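Probable adhesion protein (Pseudomonas aeruginosa PAO1, PDB 6R3Z) binds ferrous iron, manganese and nickel ions and probably serves as the periplasmic solute-binding protein of a metal transport system. Local coordinates at residues L215-F229 / E240-Y253. Numbering follows the deposited sequence.
Sequences LKALDVKVIFSEIDF and ESGVKLYSLSHISY. With NI (nickel (II) ion), chain B.
Strands 220-226 and 244-248 run parallel in register from Val222 beside Lys244 to Glu226 beside Leu248, with Ile223 N donating to Lys244 O and Ile223 O accepting from Tyr246 N, and Ser225 bonded likewise to Tyr246 and Leu248. On one face, the Phe224 ring lays CD1 3.6 Å from Tyr246 CB and meets Leu248 CD1 obliquely, while Val222 CG1 reaches Tyr246 CE1. Tyr246 OH is hydrogen-bonded to Glu278 OE1. On the other face Ser247 OG donates to Ser225 OG at 2.7 Å, and Leu245 CD1 bridges Ser225 and Ile223 CG2. Val243 wedges in before the strand, with CG1 anti to its backbone N (chi1 172°) and lying against the Val222-Ile223 peptide. Helix 234-241 links the two strands as a right-handed beta-alpha-beta crossover, leaving 244-248 at the edge of a four-stranded parallel sheet. Beyond the strand ends, the loop after 244-248 carries His250 to the metal, and the 227-229 loop packs against it. Asp228 OD2 takes Ser252 N at 2.8 Å and Ser252 OG at 2.7 Å, both from the same face of its carboxylate, and a weak bond from His250 N. A water ties Glu226 OE1, Asp228 N, Leu248 O and His250 N together, which probably steadies the backbone at His250. His250 NE2 binds nickel at 2.2 Å, joined by His41, His66, His111, His177 and His199; Glu226 OE1 lies at the edge of the His250 ring, 3.5 Å from His250 CB, while Glu226 OE2 is hydrogen-bonded to Tyr180 OH. Farther out, the edge of Tyr253 points at the face of Phe229, planes 62° apart, and Phe229 CZ touches Tyr253 CD1 at 3.7 Å.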
loop_
_atom_site.group_PDB
_atom_site.type_symbol
_atom_site.label_atom_id
_atom_site.label_comp_id
_atom_site.label_asym_id
_atom_site.label_seq_id
_atom_site.Cartn_x
_atom_site.Cartn_y
_atom_site.Cartn_z
ATOM N N LEU A 215 20.382 -6.256 -13.960
ATOM C CA LEU A 215 20.813 -6.117 -12.558
ATOM C C LEU A 215 22.339 -6.160 -12.488
ATOM O O LEU A 215 22.944 -5.359 -11.775
ATOM C CB LEU A 215 20.204 -7.213 -11.651
ATOM C CG LEU A 215 18.656 -7.265 -11.570
ATOM C CD1 LEU A 215 18.176 -8.400 -10.673
ATOM C CD2 LEU A 215 18.053 -5.933 -11.144
ATOM N N LYS A 216 22.952 -7.066 -13.264
ATOM C CA LYS A 216 24.407 -7.228 -13.322
ATOM C C LYS A 216 25.047 -6.029 -14.024
ATOM O O LYS A 216 25.970 -5.436 -13.472
ATOM C CB LYS A 216 24.788 -8.552 -14.022
ATOM C CG LYS A 216 24.336 -9.810 -13.255
ATOM C CD LYS A 216 25.086 -11.078 -13.695
ATOM C CE LYS A 216 24.339 -11.914 -14.708
ATOM N NZ LYS A 216 24.453 -11.366 -16.088
ATOM N N ALA A 217 24.534 -5.650 -15.222
ATOM C CA ALA A 217 25.077 -4.526 -15.995
ATOM C C ALA A 217 25.051 -3.184 -15.236
ATOM O O ALA A 217 26.038 -2.438 -15.266
ATOM C CB ALA A 217 24.365 -4.411 -17.338
ATOM N N LEU A 218 23.964 -2.912 -14.503
ATOM C CA LEU A 218 23.813 -1.663 -13.740
ATOM C C LEU A 218 24.330 -1.743 -12.316
ATOM O O LEU A 218 24.226 -0.755 -11.572
ATOM C CB LEU A 218 22.355 -1.175 -13.770
ATOM C CG LEU A 218 21.769 -0.973 -15.180
ATOM C CD1 LEU A 218 20.346 -0.486 -15.110
ATOM C CD2 LEU A 218 22.644 -0.012 -16.040
ATOM N N ASP A 219 24.915 -2.906 -11.940
ATOM C CA ASP A 219 25.451 -3.154 -10.600
ATOM C C ASP A 219 24.401 -2.851 -9.501
ATOM O O ASP A 219 24.644 -2.076 -8.568
ATOM C CB ASP A 219 26.782 -2.395 -10.385
ATOM C CG ASP A 219 27.599 -2.865 -9.183
ATOM O OD1 ASP A 219 27.381 -4.023 -8.716
ATOM O OD2 ASP A 219 28.458 -2.088 -8.713
ATOM N N VAL A 220 23.204 -3.453 -9.644
ATOM C CA VAL A 220 22.136 -3.286 -8.648
ATOM C C VAL A 220 22.624 -3.992 -7.377
ATOM O O VAL A 220 23.176 -5.089 -7.459
ATOM C CB VAL A 220 20.768 -3.803 -9.168
ATOM C CG1 VAL A 220 19.712 -3.885 -8.052
ATOM C CG2 VAL A 220 20.266 -2.943 -10.320
ATOM N N LYS A 221 22.488 -3.327 -6.232
ATOM C CA LYS A 221 23.003 -3.823 -4.956
ATOM C C LYS A 221 22.019 -4.696 -4.193
ATOM O O LYS A 221 22.418 -5.689 -3.566
ATOM C CB LYS A 221 23.509 -2.659 -4.079
ATOM C CG LYS A 221 24.631 -1.813 -4.712
ATOM C CD LYS A 221 25.947 -2.579 -4.932
ATOM C CE LYS A 221 26.966 -1.764 -5.691
ATOM N NZ LYS A 221 28.205 -2.555 -5.965
ATOM N N VAL A 222 20.743 -4.286 -4.173
ATOM C CA VAL A 222 19.724 -4.995 -3.400
ATOM C C VAL A 222 18.456 -5.207 -4.212
ATOM O O VAL A 222 18.160 -4.421 -5.115
ATOM C CB VAL A 222 19.405 -4.299 -2.036
ATOM C CG1 VAL A 222 20.668 -4.054 -1.204
ATOM C CG2 VAL A 222 18.620 -3.003 -2.220
ATOM N N ILE A 223 17.699 -6.255 -3.853
ATOM C CA ILE A 223 16.388 -6.528 -4.419
ATOM C C ILE A 223 15.396 -6.730 -3.255
ATOM O O ILE A 223 15.700 -7.468 -2.304
ATOM C CB ILE A 223 16.350 -7.661 -5.490
ATOM C CG1 ILE A 223 14.952 -7.741 -6.177
ATOM C CG2 ILE A 223 16.793 -9.020 -4.903
ATOM C CD1 ILE A 223 14.958 -8.334 -7.611
ATOM N N PHE A 224 14.243 -6.049 -3.325
ATOM C CA PHE A 224 13.164 -6.195 -2.356
ATOM C C PHE A 224 12.071 -7.048 -2.971
ATOM O O PHE A 224 11.438 -6.632 -3.954
ATOM C CB PHE A 224 12.611 -4.844 -1.877
ATOM C CG PHE A 224 13.608 -3.985 -1.141
ATOM C CD1 PHE A 224 13.964 -4.270 0.177
ATOM C CD2 PHE A 224 14.204 -2.894 -1.763
ATOM C CE1 PHE A 224 14.901 -3.482 0.855
ATOM C CE2 PHE A 224 15.154 -2.115 -1.091
ATOM C CZ PHE A 224 15.474 -2.393 0.228
ATOM N N SER A 225 11.886 -8.263 -2.425
ATOM C CA SER A 225 10.855 -9.197 -2.883
ATOM C C SER A 225 9.564 -9.087 -2.039
ATOM O O SER A 225 9.505 -8.322 -1.076
ATOM C CB SER A 225 11.390 -10.632 -2.930
ATOM O OG SER A 225 11.667 -11.122 -1.627
ATOM N N GLU A 226 8.531 -9.852 -2.416
ATOM C CA GLU A 226 7.239 -9.833 -1.730
ATOM C C GLU A 226 7.096 -10.889 -0.655
ATOM O O GLU A 226 7.245 -12.080 -0.933
ATOM C CB GLU A 226 6.090 -10.043 -2.758
ATOM C CG GLU A 226 5.901 -8.885 -3.734
ATOM C CD GLU A 226 5.528 -7.617 -3.004
ATOM O OE1 GLU A 226 4.366 -7.503 -2.548
ATOM O OE2 GLU A 226 6.434 -6.775 -2.814
ATOM N N ILE A 227 6.697 -10.463 0.555
ATOM C CA ILE A 227 6.369 -11.402 1.620
ATOM C C ILE A 227 4.938 -11.970 1.370
ATOM O O ILE A 227 4.704 -13.161 1.584
ATOM C CB ILE A 227 6.433 -10.721 3.024
ATOM C CG1 ILE A 227 7.844 -10.173 3.338
ATOM C CG2 ILE A 227 5.964 -11.690 4.119
ATOM C CD1 ILE A 227 7.913 -9.162 4.555
ATOM N N ASP A 228 3.984 -11.086 0.962
ATOM C CA ASP A 228 2.556 -11.392 0.872
ATOM C C ASP A 228 2.181 -12.509 -0.081
ATOM O O ASP A 228 1.684 -13.539 0.371
ATOM C CB ASP A 228 1.752 -10.123 0.568
ATOM C CG ASP A 228 1.652 -9.193 1.767
ATOM O OD1 ASP A 228 2.133 -9.583 2.876
ATOM O OD2 ASP A 228 1.125 -8.068 1.602
ATOM N N PHE A 229 2.370 -12.320 -1.366
ATOM C CA PHE A 229 2.023 -13.383 -2.332
ATOM C C PHE A 229 3.295 -13.597 -3.152
ATOM O O PHE A 229 3.502 -12.964 -4.189
ATOM C CB PHE A 229 0.785 -12.981 -3.162
ATOM C CG PHE A 229 -0.473 -12.914 -2.325
ATOM C CD1 PHE A 229 -1.234 -14.056 -2.087
ATOM C CD2 PHE A 229 -0.875 -11.715 -1.732
ATOM C CE1 PHE A 229 -2.388 -13.994 -1.291
ATOM C CE2 PHE A 229 -2.025 -11.655 -0.936
ATOM C CZ PHE A 229 -2.780 -12.792 -0.724
ATOM N N GLU A 240 21.625 -16.108 -9.841
ATOM C CA GLU A 240 22.133 -15.636 -11.128
ATOM C C GLU A 240 22.657 -14.195 -11.128
ATOM O O GLU A 240 23.558 -13.895 -11.913
ATOM C CB GLU A 240 21.100 -15.841 -12.241
ATOM C CG GLU A 240 20.834 -17.317 -12.518
ATOM C CD GLU A 240 20.096 -17.676 -13.795
ATOM O OE1 GLU A 240 20.046 -16.840 -14.728
ATOM O OE2 GLU A 240 19.578 -18.815 -13.864
ATOM N N SER A 241 22.136 -13.312 -10.252
ATOM C CA SER A 241 22.599 -11.920 -10.220
ATOM C C SER A 241 23.611 -11.602 -9.109
ATOM O O SER A 241 24.404 -10.671 -9.267
ATOM C CB SER A 241 21.414 -10.961 -10.155
ATOM O OG SER A 241 20.758 -11.050 -8.899
ATOM N N GLY A 242 23.553 -12.338 -7.996
ATOM C CA GLY A 242 24.404 -12.101 -6.831
ATOM C C GLY A 242 23.921 -10.935 -5.978
ATOM O O GLY A 242 24.596 -10.528 -5.022
ATOM N N VAL A 243 22.738 -10.392 -6.322
ATOM C CA VAL A 243 22.109 -9.253 -5.653
ATOM C C VAL A 243 21.533 -9.702 -4.296
ATOM O O VAL A 243 20.851 -10.728 -4.240
ATOM C CB VAL A 243 21.058 -8.606 -6.608
ATOM C CG1 VAL A 243 20.226 -7.553 -5.920
ATOM C CG2 VAL A 243 21.731 -8.009 -7.841
ATOM N N LYS A 244 21.853 -8.962 -3.207
ATOM C CA LYS A 244 21.361 -9.236 -1.855
ATOM C C LYS A 244 19.831 -9.101 -1.804
ATOM O O LYS A 244 19.275 -8.125 -2.305
ATOM C CB LYS A 244 22.006 -8.302 -0.809
ATOM C CG LYS A 244 23.466 -8.607 -0.500
ATOM C CD LYS A 244 23.979 -7.724 0.641
ATOM C CE LYS A 244 25.437 -7.978 0.962
ATOM N NZ LYS A 244 25.934 -7.066 2.029
ATOM N N LEU A 245 19.169 -10.084 -1.202
ATOM C CA LEU A 245 17.721 -10.136 -1.125
ATOM C C LEU A 245 17.153 -9.748 0.250
ATOM O O LEU A 245 17.600 -10.247 1.287
ATOM C CB LEU A 245 17.246 -11.554 -1.523
ATOM C CG LEU A 245 15.749 -11.862 -1.384
ATOM C CD1 LEU A 245 14.957 -11.183 -2.464
ATOM C CD2 LEU A 245 15.503 -13.370 -1.387
ATOM N N TYR A 246 16.138 -8.873 0.225
ATOM C CA TYR A 246 15.347 -8.448 1.375
ATOM C C TYR A 246 13.882 -8.573 0.932
ATOM O O TYR A 246 13.617 -8.660 -0.272
ATOM C CB TYR A 246 15.680 -7.005 1.796
ATOM C CG TYR A 246 17.134 -6.810 2.169
ATOM C CD1 TYR A 246 18.082 -6.485 1.205
ATOM C CD2 TYR A 246 17.561 -6.922 3.494
ATOM C CE1 TYR A 246 19.421 -6.297 1.535
ATOM C CE2 TYR A 246 18.907 -6.737 3.836
ATOM C CZ TYR A 246 19.834 -6.441 2.846
ATOM O OH TYR A 246 21.165 -6.235 3.111
ATOM N N SER A 247 12.955 -8.657 1.883
ATOM C CA SER A 247 11.549 -8.793 1.552
ATOM C C SER A 247 10.721 -7.747 2.293
ATOM O O SER A 247 11.033 -7.377 3.441
ATOM C CB SER A 247 11.059 -10.205 1.850
ATOM O OG SER A 247 11.753 -11.161 1.063
ATOM N N LEU A 248 9.694 -7.253 1.597
ATOM C CA LEU A 248 8.775 -6.228 2.067
ATOM C C LEU A 248 7.329 -6.679 1.975
ATOM O O LEU A 248 6.992 -7.584 1.195
ATOM C CB LEU A 248 8.979 -4.919 1.279
ATOM C CG LEU A 248 10.370 -4.256 1.321
ATOM C CD1 LEU A 248 10.411 -3.068 0.382
ATOM C CD2 LEU A 248 10.764 -3.810 2.764
ATOM N N SER A 249 6.476 -6.016 2.757
ATOM C CA SER A 249 5.058 -6.283 2.799
ATOM C C SER A 249 4.271 -5.245 1.995
ATOM O O SER A 249 4.417 -4.043 2.211
ATOM C CB SER A 249 4.554 -6.314 4.239
ATOM O OG SER A 249 3.152 -6.529 4.258
ATOM N N HIS A 250 3.365 -5.732 1.138
ATOM C CA HIS A 250 2.426 -4.899 0.370
ATOM C C HIS A 250 1.217 -4.576 1.328
ATOM O O HIS A 250 0.286 -3.870 0.926
ATOM C CB HIS A 250 1.919 -5.746 -0.816
ATOM C CG HIS A 250 1.202 -5.013 -1.918
ATOM N ND1 HIS A 250 -0.052 -4.430 -1.723
ATOM C CD2 HIS A 250 1.500 -4.956 -3.245
ATOM C CE1 HIS A 250 -0.436 -3.998 -2.922
ATOM N NE2 HIS A 250 0.470 -4.275 -3.858
ATOM N N ILE A 251 1.218 -5.146 2.566
ATOM C CA ILE A 251 0.142 -4.988 3.585
ATOM C C ILE A 251 -1.189 -5.462 2.921
ATOM O O ILE A 251 -2.159 -4.705 2.771
ATOM C CB ILE A 251 0.103 -3.555 4.194
ATOM C CG1 ILE A 251 1.570 -3.060 4.518
ATOM C CG2 ILE A 251 -0.833 -3.535 5.447
ATOM C CD1 ILE A 251 1.727 -1.622 5.072
ATOM N N SER A 252 -1.171 -6.715 2.413
ATOM C CA SER A 252 -2.302 -7.255 1.662
ATOM C C SER A 252 -2.652 -8.685 2.051
ATOM O O SER A 252 -3.545 -9.257 1.430
ATOM C CB SER A 252 -1.960 -7.227 0.174
ATOM O OG SER A 252 -0.962 -8.201 -0.108
ATOM N N TYR A 253 -1.964 -9.266 3.049
ATOM C CA TYR A 253 -2.180 -10.669 3.440
ATOM C C TYR A 253 -2.842 -10.838 4.805
ATOM O O TYR A 253 -2.413 -10.212 5.755
ATOM C CB TYR A 253 -0.812 -11.388 3.455
ATOM C CG TYR A 253 -0.917 -12.888 3.606
ATOM C CD1 TYR A 253 -1.129 -13.704 2.500
ATOM C CD2 TYR A 253 -0.820 -13.493 4.857
ATOM C CE1 TYR A 253 -1.250 -15.088 2.632
ATOM C CE2 TYR A 253 -0.946 -14.875 5.004
ATOM C CZ TYR A 253 -1.163 -15.668 3.888
ATOM O OH TYR A 253 -1.257 -17.036 4.004
HETATM NI NI NI B . 0.146 -3.952 -6.014
HETATM O O HOH W 1 4.425 -8.289 0.141
HETATM O O HOH W 2 0.398 -8.412 4.850
#